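Local coordinates for protein putative beta-glucosidase (Bifidobacterium adolescentis, PDB 5WAB) that hydrolyses beta-glucosidic linkages as a family 3 glycoside hydrolase and probably also removes a terminal alpha-L-arabinopyranosyl unit from ginsenoside Rb2, at residues A311-M316 and A481-G486; P458-G461 and G465-E468; V586-G591 and F620-R625. One frame throughout, in Å; residues are numbered along the deposited sequence.

Contact 1. Residues A311-M316 and A481-G486; sequences AAIESM and ADVIFG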
# COMPACT_ATOMS: atom_id res chain seq x y z
N ALA A 311 12.49 0.91 -9.64
CA ALA A 311 11.20 0.96 -8.95
C ALA A 311 10.12 1.56 -9.84
O ALA A 311 8.95 1.17 -9.76
CB ALA A 311 11.33 1.74 -7.64
N ALA A 312 10.48 2.55 -10.66
CA ALA A 312 9.50 3.16 -11.55
C ALA A 312 9.08 2.20 -12.66
O ALA A 312 7.91 2.16 -13.03
CB ALA A 312 10.06 4.46 -12.15
N ILE A 313 10.03 1.42 -13.19
CA ILE A 313 9.71 0.46 -14.24
C ILE A 313 8.65 -0.52 -13.76
O ILE A 313 7.68 -0.82 -14.48
CB ILE A 313 10.99 -0.27 -14.70
CG1 ILE A 313 11.91 0.69 -15.46
CG2 ILE A 313 10.64 -1.48 -15.54
CD1 ILE A 313 13.15 0.04 -16.00
N GLU A 314 8.82 -1.05 -12.55
CA GLU A 314 7.90 -2.05 -12.02
C GLU A 314 6.65 -1.46 -11.37
O GLU A 314 5.90 -2.19 -10.73
CB GLU A 314 8.65 -2.95 -11.04
CG GLU A 314 9.82 -3.64 -11.71
CD GLU A 314 10.34 -4.82 -10.93
OE1 GLU A 314 9.55 -5.48 -10.23
OE2 GLU A 314 11.55 -5.09 -11.04
N SER A 315 6.40 -0.17 -11.56
CA SER A 315 5.18 0.44 -11.06
C SER A 315 4.10 0.57 -12.13
O SER A 315 3.02 1.08 -11.83
CB SER A 315 5.49 1.82 -10.47
OG SER A 315 6.30 1.70 -9.32
N MET A 316 4.37 0.11 -13.35
CA MET A 316 3.43 0.22 -14.46
C MET A 316 2.70 -1.09 -14.68
O MET A 316 3.30 -2.17 -14.62
CB MET A 316 4.16 0.60 -15.74
CG MET A 316 5.21 1.65 -15.57
SD MET A 316 6.00 1.99 -17.14
CE MET A 316 7.42 2.91 -16.58
N ALA A 481 10.30 5.31 -21.19
CA ALA A 481 10.98 5.05 -22.46
C ALA A 481 11.40 3.59 -22.57
O ALA A 481 11.26 2.97 -23.63
CB ALA A 481 12.19 5.97 -22.60
N ASP A 482 11.91 3.02 -21.47
CA ASP A 482 12.38 1.64 -21.49
C ASP A 482 11.23 0.65 -21.71
O ASP A 482 11.40 -0.36 -22.40
CB ASP A 482 13.10 1.32 -20.18
CG ASP A 482 14.43 2.03 -20.06
OD1 ASP A 482 14.84 2.70 -21.04
OD2 ASP A 482 15.07 1.93 -18.99
N VAL A 483 10.06 0.93 -21.14
CA VAL A 483 8.94 0.01 -21.29
C VAL A 483 8.27 0.19 -22.65
O VAL A 483 8.03 -0.78 -23.38
CB VAL A 483 7.93 0.21 -20.14
CG1 VAL A 483 6.66 -0.58 -20.41
CG2 VAL A 483 8.56 -0.22 -18.81
N ILE A 484 7.97 1.44 -23.01
CA ILE A 484 7.23 1.73 -24.24
C ILE A 484 8.04 1.30 -25.46
O ILE A 484 7.48 0.82 -26.45
CB ILE A 484 6.86 3.22 -24.29
CG1 ILE A 484 5.83 3.54 -23.20
CG2 ILE A 484 6.37 3.62 -25.67
CD1 ILE A 484 5.53 5.02 -23.05
N PHE A 485 9.36 1.44 -25.40
CA PHE A 485 10.22 1.10 -26.52
C PHE A 485 10.89 -0.25 -26.36
O PHE A 485 11.80 -0.58 -27.12
CB PHE A 485 11.25 2.20 -26.75
CG PHE A 485 10.64 3.48 -27.23
CD1 PHE A 485 10.37 3.68 -28.57
CD2 PHE A 485 10.30 4.48 -26.33
CE1 PHE A 485 9.80 4.85 -29.01
CE2 PHE A 485 9.73 5.65 -26.77
CZ PHE A 485 9.47 5.84 -28.11
N GLY A 486 10.47 -1.03 -25.37
CA GLY A 486 10.83 -2.43 -25.33
C GLY A 486 12.19 -2.74 -24.76
O GLY A 486 12.65 -3.88 -24.88

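Contact 2. Residues P458-G461 and G465-E468; sequences PWAG and GILE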
# COMPACT_ATOMS: atom_id res chain seq x y z
N PRO A 458 -14.99 3.43 -20.26
CA PRO A 458 -15.78 4.38 -21.07
C PRO A 458 -15.06 4.89 -22.31
O PRO A 458 -15.73 5.31 -23.26
CB PRO A 458 -16.09 5.52 -20.09
CG PRO A 458 -15.21 5.29 -18.90
CD PRO A 458 -15.02 3.82 -18.83
N TRP A 459 -13.72 4.88 -22.33
CA TRP A 459 -12.97 5.41 -23.46
C TRP A 459 -11.95 4.43 -24.04
O TRP A 459 -11.26 4.79 -25.00
CB TRP A 459 -12.25 6.71 -23.06
CG TRP A 459 -11.50 6.58 -21.78
CD1 TRP A 459 -11.94 6.95 -20.54
CD2 TRP A 459 -10.18 6.05 -21.59
NE1 TRP A 459 -10.98 6.67 -19.60
CE2 TRP A 459 -9.89 6.12 -20.22
CE3 TRP A 459 -9.22 5.51 -22.46
CZ2 TRP A 459 -8.68 5.68 -19.68
CZ3 TRP A 459 -8.02 5.07 -21.93
CH2 TRP A 459 -7.76 5.16 -20.55
N ALA A 460 -11.83 3.23 -23.48
CA ALA A 460 -10.79 2.29 -23.91
C ALA A 460 -10.92 1.92 -25.38
O ALA A 460 -9.93 1.47 -25.98
CB ALA A 460 -10.83 1.04 -23.04
N GLY A 461 -12.10 2.07 -25.98
CA GLY A 461 -12.27 1.73 -27.38
C GLY A 461 -11.47 2.59 -28.33
O GLY A 461 -11.28 2.22 -29.49
N GLY A 465 -3.49 0.48 -27.05
CA GLY A 465 -2.66 0.16 -25.91
C GLY A 465 -2.93 1.08 -24.74
O GLY A 465 -3.06 2.30 -24.93
N ILE A 466 -3.05 0.52 -23.54
CA ILE A 466 -3.32 1.28 -22.32
C ILE A 466 -2.31 0.86 -21.27
O ILE A 466 -2.31 -0.29 -20.81
CB ILE A 466 -4.75 1.08 -21.81
CG1 ILE A 466 -5.76 1.49 -22.88
CG2 ILE A 466 -4.98 1.87 -20.53
CD1 ILE A 466 -7.19 1.29 -22.45
N LEU A 467 -1.44 1.79 -20.89
CA LEU A 467 -0.45 1.57 -19.86
C LEU A 467 -0.83 2.40 -18.65
O LEU A 467 -0.88 3.63 -18.74
CB LEU A 467 0.95 1.92 -20.37
CG LEU A 467 2.11 1.53 -19.46
CD1 LEU A 467 2.17 0.02 -19.33
CD2 LEU A 467 3.41 2.06 -20.04
N GLU A 468 -1.14 1.74 -17.54
CA GLU A 468 -1.44 2.41 -16.28
C GLU A 468 -0.14 2.57 -15.50
O GLU A 468 0.39 1.60 -14.95
CB GLU A 468 -2.49 1.63 -15.49
CG GLU A 468 -2.67 2.06 -14.04
CD GLU A 468 -3.08 3.52 -13.87
OE1 GLU A 468 -2.21 4.40 -13.97
OE2 GLU A 468 -4.28 3.77 -13.63

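Contact 3. Residues V586-G591 and F620-R625; sequences VYVAPG and FDLDER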
# COMPACT_ATOMS: atom_id res chain seq x y z
N VAL A 586 -1.38 -17.15 -5.55
CA VAL A 586 -2.06 -18.27 -4.92
C VAL A 586 -3.24 -17.73 -4.13
O VAL A 586 -3.08 -16.82 -3.31
CB VAL A 586 -1.11 -19.08 -4.00
CG1 VAL A 586 -1.89 -20.15 -3.25
CG2 VAL A 586 0.02 -19.69 -4.81
N TYR A 587 -4.43 -18.28 -4.40
CA TYR A 587 -5.64 -17.94 -3.68
C TYR A 587 -6.17 -19.18 -2.96
O TYR A 587 -5.94 -20.31 -3.39
CB TYR A 587 -6.72 -17.40 -4.64
CG TYR A 587 -6.33 -16.10 -5.32
CD1 TYR A 587 -5.50 -16.10 -6.43
CD2 TYR A 587 -6.81 -14.89 -4.85
CE1 TYR A 587 -5.14 -14.92 -7.04
CE2 TYR A 587 -6.45 -13.71 -5.46
CZ TYR A 587 -5.62 -13.73 -6.56
OH TYR A 587 -5.27 -12.55 -7.16
N VAL A 588 -6.86 -18.96 -1.84
CA VAL A 588 -7.51 -20.04 -1.11
C VAL A 588 -9.01 -19.86 -1.23
O VAL A 588 -9.55 -18.82 -0.82
CB VAL A 588 -7.07 -20.08 0.37
CG1 VAL A 588 -7.98 -21.00 1.16
CG2 VAL A 588 -5.62 -20.54 0.47
N ALA A 589 -9.68 -20.86 -1.80
CA ALA A 589 -11.13 -20.83 -1.98
C ALA A 589 -11.77 -21.81 -1.01
O ALA A 589 -11.80 -23.02 -1.27
CB ALA A 589 -11.51 -21.18 -3.43
N PRO A 590 -12.30 -21.34 0.11
CA PRO A 590 -12.84 -22.25 1.12
C PRO A 590 -14.25 -22.70 0.78
O PRO A 590 -15.00 -22.03 0.06
CB PRO A 590 -12.83 -21.41 2.39
CG PRO A 590 -13.05 -20.02 1.89
CD PRO A 590 -12.35 -19.94 0.55
N GLY A 591 -14.61 -23.86 1.32
CA GLY A 591 -15.96 -24.35 1.20
C GLY A 591 -16.91 -23.62 2.13
O GLY A 591 -16.55 -22.68 2.83
N PHE A 620 5.08 -22.40 -2.41
CA PHE A 620 4.32 -21.55 -1.50
C PHE A 620 4.00 -22.34 -0.25
O PHE A 620 3.49 -23.47 -0.33
CB PHE A 620 3.02 -21.05 -2.15
CG PHE A 620 3.21 -20.33 -3.46
CD1 PHE A 620 3.34 -18.95 -3.50
CD2 PHE A 620 3.22 -21.02 -4.66
CE1 PHE A 620 3.50 -18.28 -4.70
CE2 PHE A 620 3.38 -20.37 -5.86
CZ PHE A 620 3.51 -18.99 -5.89
N ASP A 621 4.30 -21.77 0.91
CA ASP A 621 3.85 -22.31 2.19
C ASP A 621 2.51 -21.68 2.54
O ASP A 621 2.34 -20.46 2.45
CB ASP A 621 4.87 -22.02 3.29
CG ASP A 621 6.04 -22.99 3.28
OD1 ASP A 621 5.88 -24.13 2.81
OD2 ASP A 621 7.13 -22.61 3.75
N LEU A 622 1.55 -22.52 2.94
CA LEU A 622 0.23 -22.07 3.36
C LEU A 622 0.05 -22.48 4.82
O LEU A 622 -0.29 -23.64 5.10
CB LEU A 622 -0.87 -22.65 2.47
CG LEU A 622 -0.89 -22.20 1.01
CD1 LEU A 622 -2.00 -22.88 0.22
CD2 LEU A 622 -1.03 -20.68 0.95
N ASP A 623 0.28 -21.56 5.74
CA ASP A 623 0.15 -21.88 7.15
C ASP A 623 -1.33 -21.94 7.54
O ASP A 623 -2.23 -21.80 6.70
CB ASP A 623 0.90 -20.87 8.01
CG ASP A 623 0.41 -19.43 7.80
OD1 ASP A 623 -0.67 -19.22 7.22
OD2 ASP A 623 1.12 -18.50 8.24
N GLU A 624 -1.59 -22.15 8.83
CA GLU A 624 -2.97 -22.25 9.29
C GLU A 624 -3.74 -20.96 9.03
O GLU A 624 -4.96 -21.00 8.80
CB GLU A 624 -3.00 -22.62 10.77
CG GLU A 624 -2.41 -23.99 11.06
CD GLU A 624 -2.54 -24.37 12.52
OE1 GLU A 624 -2.98 -23.52 13.33
OE2 GLU A 624 -2.19 -25.52 12.87
N ARG A 625 -3.07 -19.81 9.10
CA ARG A 625 -3.74 -18.54 8.83
C ARG A 625 -4.17 -18.38 7.38
O ARG A 625 -5.03 -17.55 7.09
CB ARG A 625 -2.83 -17.37 9.24
CG ARG A 625 -2.80 -17.10 10.74
CD ARG A 625 -4.08 -16.43 11.22
NE ARG A 625 -4.29 -15.14 10.56
CZ ARG A 625 -3.78 -13.99 10.99
NH1 ARG A 625 -3.05 -13.95 12.10
NH2 ARG A 625 -4.02 -12.87 10.32

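Contact 1. Residues A311-M316 and A481-G486
Val483 pushes CG2 between Ile313 and Met316, joining the end of helix 301-313 to the last turn of helix 476-484, which belongs to the alpha/beta C-terminal domain of the family 3 fold. Met316 meets Val483 tip to tip, with SD 3.8 Å from Val483 CG2 and the terminal CE on the same methyl. Ile313 runs past Val483 in the opposite sense, CG2 to CG2 at 4.1 Å, and its CD1 lies 4.0 Å from Asp482 OD2. At chi1 171° Val483 has CG1 opposite its own backbone N, which leaves CG2 as the branch that faces the other helix end. Asp482 skirts the apolar patch, and its OD1 forms a salt bridge with Arg369.

In the next shell, a type I turn from Ile313 to Met316 ends the helix and brings Met316 round to the side where Val483 lies. Glu314, on this turn, forms a salt bridge through OE1 with Lys607 of strand 601-610. Ser315 N bonds back to Ala312 O, and Ser315 OG donates to Ala311 O at 2.7 Å, with a C=O...O angle of 150° and the hydroxyl tilted 25° from the carbonyl plane.

Contact 2. Residues P458-G461 and G465-E468
Ile466 reaches from the strand with a single methyl, CD1, which rests against both Ala460 and Trp459. The apolar contacts are all of this methyl: CD1 lies 3.7 Å from Ala460 CB and 3.9 Å from Trp459 CZ3, on the six-membered ring of the indole. Seen from CD1 the two partners stand almost at a right angle, so the methyl fits into the corner that the alanine methyl and the indole make between them. CZ3 is the ring atom nearest to it; the ring and the isoleucine chain meet at a slant. In Ile466, chi2 179° extends the chain and sets CD1 far from its own CA, toward the loop. Trp459 has its CG lodged between the backbone N and the carbonyl carbon (chi1 48°), and its indole also touches Val446 and Leu448 of strand 444-449 and Val431 and Leu434 of helix 428-438. About half of the 116 Å² buried between the segments belongs to Ile466.

Residues 458-461 lie in the connection from strand 444-449 to its parallel neighbour 465-468, the strand that carries Ile466, in the mixed sheet of the alpha/beta domain. Backbone bonds hold strand 465-468 on both flanks: Gly465 and Leu467 pair with strand 444-449, and Ile466 pairs with the antiparallel edge strand 317-321.

Polar contacts lie around the apolar patch. Trp459 NE1 makes a weak hydrogen bond to Ser455 O, while Trp459 O accepts from Asn462 ND2, so both the indole and the backbone of this residue are tied to their own loop.

Contact 3. Residues V586-G591 and F620-R625
With chi1 at 174°, Val586 turns CG1 opposite its backbone N and keeps CG2 beside that N, directed at Phe620. Phe620 in turn has CG opposite its carbonyl carbon, and its ring stands upright on the CB-CG bond, offering a face to the valine. The methyl settles almost on the ring axis: Val586 CG2 is 3.4 Å from the centroid of the Phe620 ring and 7° off its normal. This is a centred CH-pi contact, with Val586 CG2 at 3.5 Å from Phe620 CG and nearly as close to the other ring carbons. It is the tightest packing between the two segments.

Leu622, two residues further along the strand, receives the second branch of the valine, Val586 CG1 to Leu622 CD2 at 4.3 Å. Its other methyl, CD1, meets Val588 CG2 at the same distance of 4.3 Å. The four side chains alternate with residues that take no part, as expected where strands present one face inward.

These are the two layers of the fibronectin type III-like beta sandwich, packed face to face. The strand segments run in the same direction at 28° to each other, and their axes are 9.9 Å apart at closest approach. Strand 580-590 is hydrogen-bonded between 601-610 and 642-648 in one sheet; strand 615-622 is an edge of the other, next to 566-574, whose Val568 touches Phe620 and Leu622. Just past the strand end, Arg625 makes a cation-pi contact with Trp637 and a salt bridge with Glu185 of helix 182-190.

In the fold
From the N terminus, the chain first completes the barrel domain, then passes through helix 301-313 into strand 317-321. Contact 1 closes a loop of 164 residues by bringing helix 476-484 back to that helix end. Contact 2 falls within this loop, bridging the three residues between loop 458-461 and strand 465-468. Strand and helix then follow one another, and the two contacts touch: Leu467 CD2 lies 3.9 Å from Met316 SD. Together they pack both sides of one strand of the alpha/beta sheet. Contact 3 comes later, in series, spanning 28 residues between the layers of the fibronectin-like sandwich; its centre is about 32 Å from that of contact 1.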